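Local coordinates for protein FmtA (Staphylococcus aureus, PDB 5ZH8) that removes D-alanyl groups from wall and lipoteichoic acids by ester hydrolysis, influencing methicillin resistance, autolysis and cell wall structure, at residues A[121-126]-A[290-295]; A[246-251]-A[286-291]; A[336-341]-A[384-389]. One frame throughout, in Å; residues are numbered along the deposited sequence.

Interaction 1 of 3, residues A[121-126]-A[290-295]; sequences TMFLIG and MTPTDM
F123 and M290 form an antiparallel hydrogen-bonded pair at one edge of the small three-stranded sheet of this beta-lactamase-like fold. F123 N gives a nearly straight bond (170°) to M290 O at 2.9 Å, arriving well above the carbonyl plane, and M290 N answers to F123 O at 3.0 Å. M290 O also faces M122 CA at 3.4 Å, a CA-H...O contact, so one carbonyl serves two neighbouring residues. The pairing is short: 290-295 turns at T291 into helix 292-303, while 121-126 runs on to G126 and the Ser-Ala-Gln-Lys sequence after it, consistent with the SxxK motif of penicillin-binding proteins.

On the face bearing F123 and M290, I125 is the main side-chain partner. Its chi1 of 70° puts CG1 between the backbone N and carbonyl carbon and sends the CG2 branch to M290 CB, 3.7 Å away; M290 bends at chi3, and its SD passes I125 CD1 at 4.1 Å. P292 CD meets F123 CD1 at 4.1 Å, approaching the ring obliquely. Both residues also pack on the large sheet, touching A364 of strand 359-365 and S91 of strand 90-96, so this pairing ties the start of the helix to that sheet.

Toward the start of 121-126, M122 CG lies against T291 CG2 at 3.6 Å. T291 occupies the N-cap position of the helix: its methyl is turned to 121-126, while its hydroxyl OG1 is hydrogen-bonded to T293 OG1 at 3.0 Å.

Interaction 2 of 3, residues A[246-251]-A[286-291]; sequences QHTAFY and GNLYMT
A249 and Y289 face each other as the hydrogen-bonded pair in the middle of an antiparallel beta arrangement, strand 248-250 lying along the central strand 288-290 of the three-stranded sheet at 160°. A249 N reaches Y289 O at 2.8 Å and Y289 N reaches A249 O at 2.7 Å, both nearly along the C=O axis. The register carries past the strands: T291 N bonds to H247 O at 3.2 Å at one end, and Y251 N to N287 O, in a more bent bond of 3.1 Å, at the other.

T248, F250, L288 and M290 share a face. L288 CD1 stands over the centre of the F250 ring, 3.9 Å from the centroid and only 4° off the normal, a CH-pi contact; L288 chi1 of -167° sets its CG opposite the backbone N, from where CD1 reaches over the ring. The same ring receives N287 OD1 at its edge, in plane, 3.6 Å from CD1. Farther along this face T248 and M290 lie side by side, pointing the same way, with T248 CG2 and M290 CG 3.5 Å apart. On the A249 and Y289 face, Y289 CE1 meets Y251 CB at 3.6 Å.

Farther out, helix 231-240 covers F250 with Y231, A232 and Y236, while M122 and F256 pack on A249. Hydrogen bonds from outside fix the polar ends: S63 O holds H247 NE2, and L279 O holds N287 ND2, which helps to orient the amide beside F250. D294, in the first turn of helix 292-303, binds both H247 N and the T248 hydroxyl OG1 through its OD2.

Interaction 3 of 3, residues A[336-341]-A[384-389]; sequences KPTLNR and KQNKPY
The side chains of Y389 and N340 cross at about a right angle, with the amide plane 66° from the ring plane. N340 OD1 comes to the ring edge, near its plane, 3.6 Å from Y389 CE2. Chi1 of -176° places Y389 CG opposite its own backbone N and carries the ring alongside L339 and N340: CB sits 3.4 Å from P337 O, and CD2 obliquely passes L339 CA at 3.8 Å. The polar ends are held elsewhere, Y389 OH by D357 OD1, N340 ND2 by L317 O and Y355 OH, and N340 OD1 by N390 ND2, so both groups are fixed at their tips.

At the backbone end of Y389 a main-chain bond does the joining. Y389 N donates to P337 O at 2.7 Å in the carbonyl plane, though the angle at hydrogen is only 141°. T338 packs on the preceding residues: its CB lies 3.4 Å from K387 O, and its methyl CG2 crosses N386 at an angle to touch OD1 at 3.6 Å. N386 centres an inverse gamma turn.

The 336-339 turn is that of a beta hairpin, closed by K336 N to L339 O at 2.8 Å, and the segment 384-389 leaves helix 371-382 to run past it near the surface. Y379 of that helix bonds T338 O through its hydroxyl and packs on L339 and Q385; H318, at the end of helix 310-318, sets its ring nearly perpendicular to Y389. Strands 333-335 and 340-346 are neighbours in the large sheet, with a backbone bond between R341 and Y334, and T269 of the second subunit packs on K336.

How the interactions relate
Interactions 1 and 2 are one buried unit: they share M290 and T291, and strand 288-290 is paired on its two edges, with 123-124 in interaction 1 and 248-250 in interaction 2. D294 of 290-295 ties back to the 246-251 segment as well. Both rely on backbone pairing filled in with apolar side chains, interaction 2 with the longer register and a ring face in use. Interaction 3 stands apart, about 23 Å from interaction 1 and 27 Å from interaction 2 between centres. Partly exposed, it joins a hairpin turn of the large sheet to the loop after helix 371-382 through a single backbone bond and mixed polar packing.

Interaction 1 of 3, residues A[121-126]-A[290-295]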
loop_
_atom_site.group_PDB
_atom_site.type_symbol
_atom_site.label_atom_id
_atom_site.label_comp_id
_atom_site.label_asym_id
_atom_site.label_seq_id
_atom_site.Cartn_x
_atom_site.Cartn_y
_atom_site.Cartn_z
ATOM N N THR A 121 -16.297 -11.249 -12.355
ATOM C CA THR A 121 -14.969 -10.658 -12.260
ATOM C C THR A 121 -14.016 -11.525 -11.437
ATOM O O THR A 121 -14.328 -11.913 -10.301
ATOM C CB THR A 121 -15.017 -9.268 -11.614
ATOM O OG1 THR A 121 -15.951 -8.445 -12.318
ATOM C CG2 THR A 121 -13.645 -8.617 -11.646
ATOM N N MET A 122 -12.857 -11.810 -12.024
ATOM C CA MET A 122 -11.819 -12.614 -11.389
ATOM C C MET A 122 -10.672 -11.701 -10.977
ATOM O O MET A 122 -10.189 -10.906 -11.781
ATOM C CB MET A 122 -11.317 -13.684 -12.362
ATOM C CG MET A 122 -12.400 -14.656 -12.791
ATOM S SD MET A 122 -12.055 -15.540 -14.316
ATOM C CE MET A 122 -10.802 -16.709 -13.794
ATOM N N PHE A 123 -10.240 -11.827 -9.727
ATOM C CA PHE A 123 -9.213 -10.958 -9.165
ATOM C C PHE A 123 -7.915 -11.708 -8.948
ATOM O O PHE A 123 -7.926 -12.882 -8.611
ATOM C CB PHE A 123 -9.684 -10.381 -7.829
ATOM C CG PHE A 123 -10.901 -9.518 -7.946
ATOM C CD1 PHE A 123 -12.159 -10.089 -8.033
ATOM C CD2 PHE A 123 -10.788 -8.141 -7.984
ATOM C CE1 PHE A 123 -13.283 -9.301 -8.150
ATOM C CE2 PHE A 123 -11.912 -7.350 -8.102
ATOM C CZ PHE A 123 -13.162 -7.927 -8.184
ATOM N N LEU A 124 -6.801 -11.017 -9.152
ATOM C CA LEU A 124 -5.482 -11.545 -8.847
ATOM C C LEU A 124 -5.398 -11.834 -7.351
ATOM O O LEU A 124 -5.398 -10.922 -6.533
ATOM C CB LEU A 124 -4.410 -10.534 -9.261
ATOM C CG LEU A 124 -2.942 -10.864 -9.008
ATOM C CD1 LEU A 124 -2.578 -12.202 -9.641
ATOM C CD2 LEU A 124 -2.061 -9.748 -9.557
ATOM N N ILE A 125 -5.344 -13.113 -6.992
ATOM C CA ILE A 125 -5.380 -13.504 -5.587
ATOM C C ILE A 125 -4.027 -13.358 -4.909
ATOM O O ILE A 125 -3.944 -13.473 -3.684
ATOM C CB ILE A 125 -5.912 -14.943 -5.385
ATOM C CG1 ILE A 125 -4.915 -16.000 -5.885
ATOM C CG2 ILE A 125 -7.261 -15.110 -6.070
ATOM C CD1 ILE A 125 -5.342 -17.431 -5.605
ATOM N N GLY A 126 -2.978 -13.120 -5.696
ATOM C CA GLY A 126 -1.626 -12.981 -5.168
ATOM C C GLY A 126 -1.247 -14.103 -4.211
ATOM O O GLY A 126 -1.476 -15.286 -4.488
ATOM N N MET A 290 -9.249 -15.469 -9.428
ATOM C CA MET A 290 -10.441 -16.163 -8.933
ATOM C C MET A 290 -11.598 -15.198 -8.764
ATOM O O MET A 290 -11.401 -14.070 -8.326
ATOM C CB MET A 290 -10.197 -16.767 -7.542
ATOM C CG MET A 290 -9.257 -17.941 -7.473
ATOM S SD MET A 290 -9.284 -18.692 -5.819
ATOM C CE MET A 290 -10.572 -19.911 -6.056
ATOM N N THR A 291 -12.805 -15.667 -9.067
ATOM C CA THR A 291 -14.009 -15.022 -8.561
ATOM C C THR A 291 -14.091 -15.334 -7.075
ATOM O O THR A 291 -13.734 -16.433 -6.660
ATOM C CB THR A 291 -15.294 -15.530 -9.248
ATOM O OG1 THR A 291 -15.399 -16.947 -9.108
ATOM C CG2 THR A 291 -15.298 -15.180 -10.724
ATOM N N PRO A 292 -14.544 -14.367 -6.261
ATOM C CA PRO A 292 -14.791 -14.628 -4.834
ATOM C C PRO A 292 -15.657 -15.865 -4.564
ATOM O O PRO A 292 -15.415 -16.579 -3.598
ATOM C CB PRO A 292 -15.511 -13.357 -4.371
ATOM C CG PRO A 292 -14.970 -12.293 -5.259
ATOM C CD PRO A 292 -14.707 -12.939 -6.595
ATOM N N THR A 293 -16.642 -16.121 -5.423
ATOM C CA THR A 293 -17.519 -17.281 -5.269
ATOM C C THR A 293 -16.737 -18.593 -5.319
ATOM O O THR A 293 -16.963 -19.473 -4.492
ATOM C CB THR A 293 -18.632 -17.315 -6.335
ATOM O OG1 THR A 293 -18.046 -17.319 -7.640
ATOM C CG2 THR A 293 -19.550 -16.121 -6.203
ATOM N N ASP A 294 -15.824 -18.712 -6.283
ATOM C CA ASP A 294 -14.977 -19.904 -6.418
ATOM C C ASP A 294 -14.093 -20.134 -5.199
ATOM O O ASP A 294 -13.875 -21.283 -4.797
ATOM C CB ASP A 294 -14.096 -19.824 -7.668
ATOM C CG ASP A 294 -14.676 -20.585 -8.855
ATOM O OD1 ASP A 294 -15.917 -20.730 -8.945
ATOM O OD2 ASP A 294 -13.877 -21.047 -9.703
ATOM N N MET A 295 -13.581 -19.053 -4.615
ATOM C CA MET A 295 -12.754 -19.165 -3.413
ATOM C C MET A 295 -13.554 -19.721 -2.240
ATOM O O MET A 295 -13.059 -20.554 -1.492
ATOM C CB MET A 295 -12.154 -17.811 -3.037
ATOM C CG MET A 295 -11.299 -17.825 -1.771
ATOM S SD MET A 295 -10.030 -19.105 -1.635
ATOM C CE MET A 295 -8.583 -18.219 -2.197
#

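Interaction 2 of 3, residues A[246-251]-A[286-291]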
loop_
_atom_site.group_PDB
_atom_site.type_symbol
_atom_site.label_atom_id
_atom_site.label_comp_id
_atom_site.label_asym_id
_atom_site.label_seq_id
_atom_site.Cartn_x
_atom_site.Cartn_y
_atom_site.Cartn_z
ATOM N N GLN A 246 -14.665 -23.348 -11.939
ATOM C CA GLN A 246 -14.761 -23.034 -13.364
ATOM C C GLN A 246 -14.679 -21.539 -13.647
ATOM O O GLN A 246 -14.802 -21.115 -14.800
ATOM C CB GLN A 246 -16.070 -23.595 -13.914
ATOM C CG GLN A 246 -16.172 -25.104 -13.760
ATOM C CD GLN A 246 -17.486 -25.657 -14.248
ATOM O OE1 GLN A 246 -18.547 -25.133 -13.929
ATOM N NE2 GLN A 246 -17.421 -26.728 -15.020
ATOM N N HIS A 247 -14.485 -20.747 -12.593
ATOM C CA HIS A 247 -14.313 -19.298 -12.706
ATOM C C HIS A 247 -13.012 -18.883 -12.010
ATOM O O HIS A 247 -12.920 -17.836 -11.377
ATOM C CB HIS A 247 -15.532 -18.590 -12.121
ATOM C CG HIS A 247 -16.797 -18.862 -12.877
ATOM N ND1 HIS A 247 -17.494 -20.046 -12.764
ATOM C CD2 HIS A 247 -17.480 -18.107 -13.770
ATOM C CE1 HIS A 247 -18.557 -20.005 -13.550
ATOM N NE2 HIS A 247 -18.573 -18.838 -14.168
ATOM N N THR A 248 -12.013 -19.747 -12.153
ATOM C CA THR A 248 -10.689 -19.565 -11.591
ATOM C C THR A 248 -9.692 -19.901 -12.686
ATOM O O THR A 248 -9.831 -20.928 -13.363
ATOM C CB THR A 248 -10.464 -20.530 -10.419
ATOM O OG1 THR A 248 -11.365 -20.209 -9.352
ATOM C CG2 THR A 248 -9.020 -20.472 -9.921
ATOM N N ALA A 249 -8.688 -19.053 -12.871
ATOM C CA ALA A 249 -7.781 -19.218 -13.999
ATOM C C ALA A 249 -6.409 -18.615 -13.763
ATOM O O ALA A 249 -6.239 -17.705 -12.956
ATOM C CB ALA A 249 -8.401 -18.633 -15.262
ATOM N N PHE A 250 -5.429 -19.159 -14.474
ATOM C CA PHE A 250 -4.095 -18.583 -14.522
ATOM C C PHE A 250 -4.143 -17.356 -15.421
ATOM O O PHE A 250 -4.952 -17.282 -16.338
ATOM C CB PHE A 250 -3.072 -19.608 -15.032
ATOM C CG PHE A 250 -2.759 -20.697 -14.042
ATOM C CD1 PHE A 250 -1.801 -20.499 -13.061
ATOM C CD2 PHE A 250 -3.424 -21.909 -14.087
ATOM C CE1 PHE A 250 -1.507 -21.490 -12.140
ATOM C CE2 PHE A 250 -3.138 -22.909 -13.172
ATOM C CZ PHE A 250 -2.178 -22.699 -12.194
ATOM N N TYR A 251 -3.263 -16.402 -15.139
ATOM C CA TYR A 251 -3.294 -15.063 -15.744
ATOM C C TYR A 251 -3.478 -14.990 -17.270
ATOM O O TYR A 251 -4.107 -14.054 -17.765
ATOM C CB TYR A 251 -2.026 -14.294 -15.353
ATOM C CG TYR A 251 -0.781 -14.723 -16.104
ATOM C CD1 TYR A 251 -0.078 -15.871 -15.735
ATOM C CD2 TYR A 251 -0.305 -13.984 -17.183
ATOM C CE1 TYR A 251 1.059 -16.268 -16.424
ATOM C CE2 TYR A 251 0.834 -14.370 -17.878
ATOM C CZ TYR A 251 1.510 -15.513 -17.495
ATOM O OH TYR A 251 2.644 -15.895 -18.181
ATOM N N GLY A 286 1.355 -16.569 -6.677
ATOM C CA GLY A 286 0.370 -15.520 -6.946
ATOM C C GLY A 286 0.221 -15.047 -8.381
ATOM O O GLY A 286 0.333 -13.849 -8.648
ATOM N N ASN A 287 -0.066 -15.973 -9.295
ATOM C CA ASN A 287 -0.438 -15.620 -10.670
ATOM C C ASN A 287 -1.796 -16.216 -11.045
ATOM O O ASN A 287 -2.077 -16.432 -12.225
ATOM C CB ASN A 287 0.646 -16.053 -11.667
ATOM C CG ASN A 287 0.742 -17.560 -11.827
ATOM O OD1 ASN A 287 0.188 -18.326 -11.035
ATOM N ND2 ASN A 287 1.451 -17.993 -12.865
ATOM N N LEU A 288 -2.638 -16.456 -10.039
ATOM C CA LEU A 288 -3.964 -17.029 -10.251
ATOM C C LEU A 288 -5.047 -15.980 -10.041
ATOM O O LEU A 288 -4.941 -15.146 -9.145
ATOM C CB LEU A 288 -4.198 -18.183 -9.286
ATOM C CG LEU A 288 -5.391 -19.089 -9.579
ATOM C CD1 LEU A 288 -5.076 -20.058 -10.716
ATOM C CD2 LEU A 288 -5.766 -19.833 -8.309
ATOM N N TYR A 289 -6.089 -16.045 -10.872
ATOM C CA TYR A 289 -7.246 -15.162 -10.782
ATOM C C TYR A 289 -8.485 -15.965 -10.395
ATOM O O TYR A 289 -8.745 -17.012 -10.973
ATOM C CB TYR A 289 -7.485 -14.466 -12.123
ATOM C CG TYR A 289 -6.498 -13.371 -12.451
ATOM C CD1 TYR A 289 -5.183 -13.664 -12.789
ATOM C CD2 TYR A 289 -6.887 -12.035 -12.432
ATOM C CE1 TYR A 289 -4.281 -12.653 -13.098
ATOM C CE2 TYR A 289 -5.996 -11.017 -12.735
ATOM C CZ TYR A 289 -4.696 -11.327 -13.065
ATOM O OH TYR A 289 -3.810 -10.317 -13.358
ATOM N N MET A 290 -9.249 -15.469 -9.428
ATOM C CA MET A 290 -10.441 -16.163 -8.933
ATOM C C MET A 290 -11.598 -15.198 -8.764
ATOM O O MET A 290 -11.401 -14.070 -8.326
ATOM C CB MET A 290 -10.197 -16.767 -7.542
ATOM C CG MET A 290 -9.257 -17.941 -7.473
ATOM S SD MET A 290 -9.284 -18.692 -5.819
ATOM C CE MET A 290 -10.572 -19.911 -6.056
ATOM N N THR A 291 -12.805 -15.667 -9.067
ATOM C CA THR A 291 -14.009 -15.022 -8.561
ATOM C C THR A 291 -14.091 -15.334 -7.075
ATOM O O THR A 291 -13.734 -16.433 -6.660
ATOM C CB THR A 291 -15.294 -15.530 -9.248
ATOM O OG1 THR A 291 -15.399 -16.947 -9.108
ATOM C CG2 THR A 291 -15.298 -15.180 -10.724
#

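Interaction 3 of 3, residues A[336-341]-A[384-389]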
loop_
_atom_site.group_PDB
_atom_site.type_symbol
_atom_site.label_atom_id
_atom_site.label_comp_id
_atom_site.label_asym_id
_atom_site.label_seq_id
_atom_site.Cartn_x
_atom_site.Cartn_y
_atom_site.Cartn_z
ATOM N N LYS A 336 -6.281 -19.141 12.904
ATOM C CA LYS A 336 -6.190 -18.220 14.036
ATOM C C LYS A 336 -7.224 -18.570 15.118
ATOM O O LYS A 336 -8.056 -19.453 14.914
ATOM C CB LYS A 336 -6.370 -16.784 13.546
ATOM C CG LYS A 336 -5.414 -16.387 12.428
ATOM C CD LYS A 336 -5.628 -14.944 12.001
ATOM C CE LYS A 336 -4.329 -14.268 11.606
ATOM N NZ LYS A 336 -3.451 -14.026 12.789
ATOM N N PRO A 337 -7.161 -17.895 16.281
ATOM C CA PRO A 337 -8.086 -18.212 17.366
ATOM C C PRO A 337 -9.571 -18.084 17.041
ATOM O O PRO A 337 -10.344 -18.966 17.414
ATOM C CB PRO A 337 -7.692 -17.215 18.450
ATOM C CG PRO A 337 -6.237 -17.044 18.248
ATOM C CD PRO A 337 -6.069 -17.029 16.757
ATOM N N THR A 338 -9.967 -17.010 16.362
ATOM C CA THR A 338 -11.390 -16.759 16.106
ATOM C C THR A 338 -11.800 -17.031 14.668
ATOM O O THR A 338 -12.986 -16.925 14.339
ATOM C CB THR A 338 -11.759 -15.300 16.417
ATOM O OG1 THR A 338 -11.049 -14.435 15.524
ATOM C CG2 THR A 338 -11.407 -14.946 17.834
ATOM N N LEU A 339 -10.830 -17.379 13.817
ATOM C CA LEU A 339 -11.056 -17.434 12.369
ATOM C C LEU A 339 -9.882 -18.043 11.619
ATOM O O LEU A 339 -8.782 -18.128 12.151
ATOM C CB LEU A 339 -11.311 -16.021 11.831
ATOM C CG LEU A 339 -10.222 -14.971 12.123
ATOM C CD1 LEU A 339 -9.103 -14.996 11.084
ATOM C CD2 LEU A 339 -10.830 -13.573 12.201
ATOM N N ASN A 340 -10.141 -18.476 10.388
ATOM C CA ASN A 340 -9.087 -18.827 9.436
ATOM C C ASN A 340 -9.001 -17.709 8.405
ATOM O O ASN A 340 -10.020 -17.147 8.001
ATOM C CB ASN A 340 -9.373 -20.163 8.734
ATOM C CG ASN A 340 -9.086 -21.370 9.615
ATOM O OD1 ASN A 340 -8.933 -21.250 10.833
ATOM N ND2 ASN A 340 -9.021 -22.545 8.997
ATOM N N ARG A 341 -7.784 -17.406 7.969
ATOM C CA ARG A 341 -7.542 -16.254 7.125
ATOM C C ARG A 341 -6.676 -16.588 5.911
ATOM O O ARG A 341 -5.679 -17.301 6.029
ATOM C CB ARG A 341 -6.877 -15.159 7.960
ATOM C CG ARG A 341 -6.303 -13.997 7.169
ATOM C CD ARG A 341 -5.713 -12.965 8.113
ATOM N NE ARG A 341 -5.318 -11.737 7.419
ATOM C CZ ARG A 341 -4.152 -11.557 6.798
ATOM N NH1 ARG A 341 -3.247 -12.530 6.764
ATOM N NH2 ARG A 341 -3.890 -10.407 6.206
ATOM N N LYS A 384 -20.839 -10.768 13.572
ATOM C CA LYS A 384 -20.636 -11.081 14.999
ATOM C C LYS A 384 -19.965 -12.441 15.238
ATOM O O LYS A 384 -20.410 -13.231 16.077
ATOM C CB LYS A 384 -21.956 -10.973 15.762
ATOM C CG LYS A 384 -22.558 -9.591 15.697
ATOM C CD LYS A 384 -23.897 -9.527 16.420
ATOM C CE LYS A 384 -25.009 -10.225 15.642
ATOM N NZ LYS A 384 -26.370 -9.762 16.064
ATOM N N GLN A 385 -18.886 -12.692 14.499
ATOM C CA GLN A 385 -18.149 -13.958 14.580
ATOM C C GLN A 385 -16.858 -13.859 15.385
ATOM O O GLN A 385 -16.010 -14.741 15.310
ATOM C CB GLN A 385 -17.836 -14.463 13.170
ATOM C CG GLN A 385 -19.076 -14.743 12.351
ATOM C CD GLN A 385 -19.946 -15.804 12.991
ATOM O OE1 GLN A 385 -19.574 -16.969 13.045
ATOM N NE2 GLN A 385 -21.105 -15.399 13.485
ATOM N N ASN A 386 -16.704 -12.789 16.152
ATOM C CA ASN A 386 -15.535 -12.647 16.991
ATOM C C ASN A 386 -15.711 -13.555 18.212
ATOM O O ASN A 386 -16.190 -13.135 19.259
ATOM C CB ASN A 386 -15.337 -11.187 17.391
ATOM C CG ASN A 386 -14.034 -10.961 18.129
ATOM O OD1 ASN A 386 -13.061 -11.696 17.936
ATOM N ND2 ASN A 386 -14.007 -9.946 18.984
ATOM N N LYS A 387 -15.336 -14.816 18.058
ATOM C CA LYS A 387 -15.542 -15.800 19.113
ATOM C C LYS A 387 -14.662 -17.028 18.870
ATOM O O LYS A 387 -14.256 -17.276 17.734
ATOM C CB LYS A 387 -17.020 -16.195 19.162
ATOM C CG LYS A 387 -17.545 -16.796 17.872
ATOM C CD LYS A 387 -19.063 -16.832 17.839
ATOM C CE LYS A 387 -19.552 -17.717 16.698
ATOM N NZ LYS A 387 -21.038 -17.704 16.555
ATOM N N PRO A 388 -14.373 -17.806 19.931
ATOM C CA PRO A 388 -13.428 -18.908 19.819
ATOM C C PRO A 388 -13.738 -19.840 18.661
ATOM O O PRO A 388 -14.893 -20.202 18.452
ATOM C CB PRO A 388 -13.599 -19.650 21.141
ATOM C CG PRO A 388 -14.055 -18.604 22.090
ATOM C CD PRO A 388 -14.955 -17.729 21.280
ATOM N N TYR A 389 -12.702 -20.212 17.918
ATOM C CA TYR A 389 -12.845 -21.096 16.767
ATOM C C TYR A 389 -11.806 -22.217 16.806
ATOM O O TYR A 389 -12.165 -23.388 16.816
ATOM C CB TYR A 389 -12.740 -20.293 15.465
ATOM C CG TYR A 389 -12.967 -21.111 14.217
ATOM C CD1 TYR A 389 -14.051 -21.983 14.116
ATOM C CD2 TYR A 389 -12.103 -21.013 13.122
ATOM C CE1 TYR A 389 -14.261 -22.738 12.973
ATOM C CE2 TYR A 389 -12.311 -21.771 11.977
ATOM C CZ TYR A 389 -13.391 -22.625 11.915
ATOM O OH TYR A 389 -13.611 -23.359 10.784
#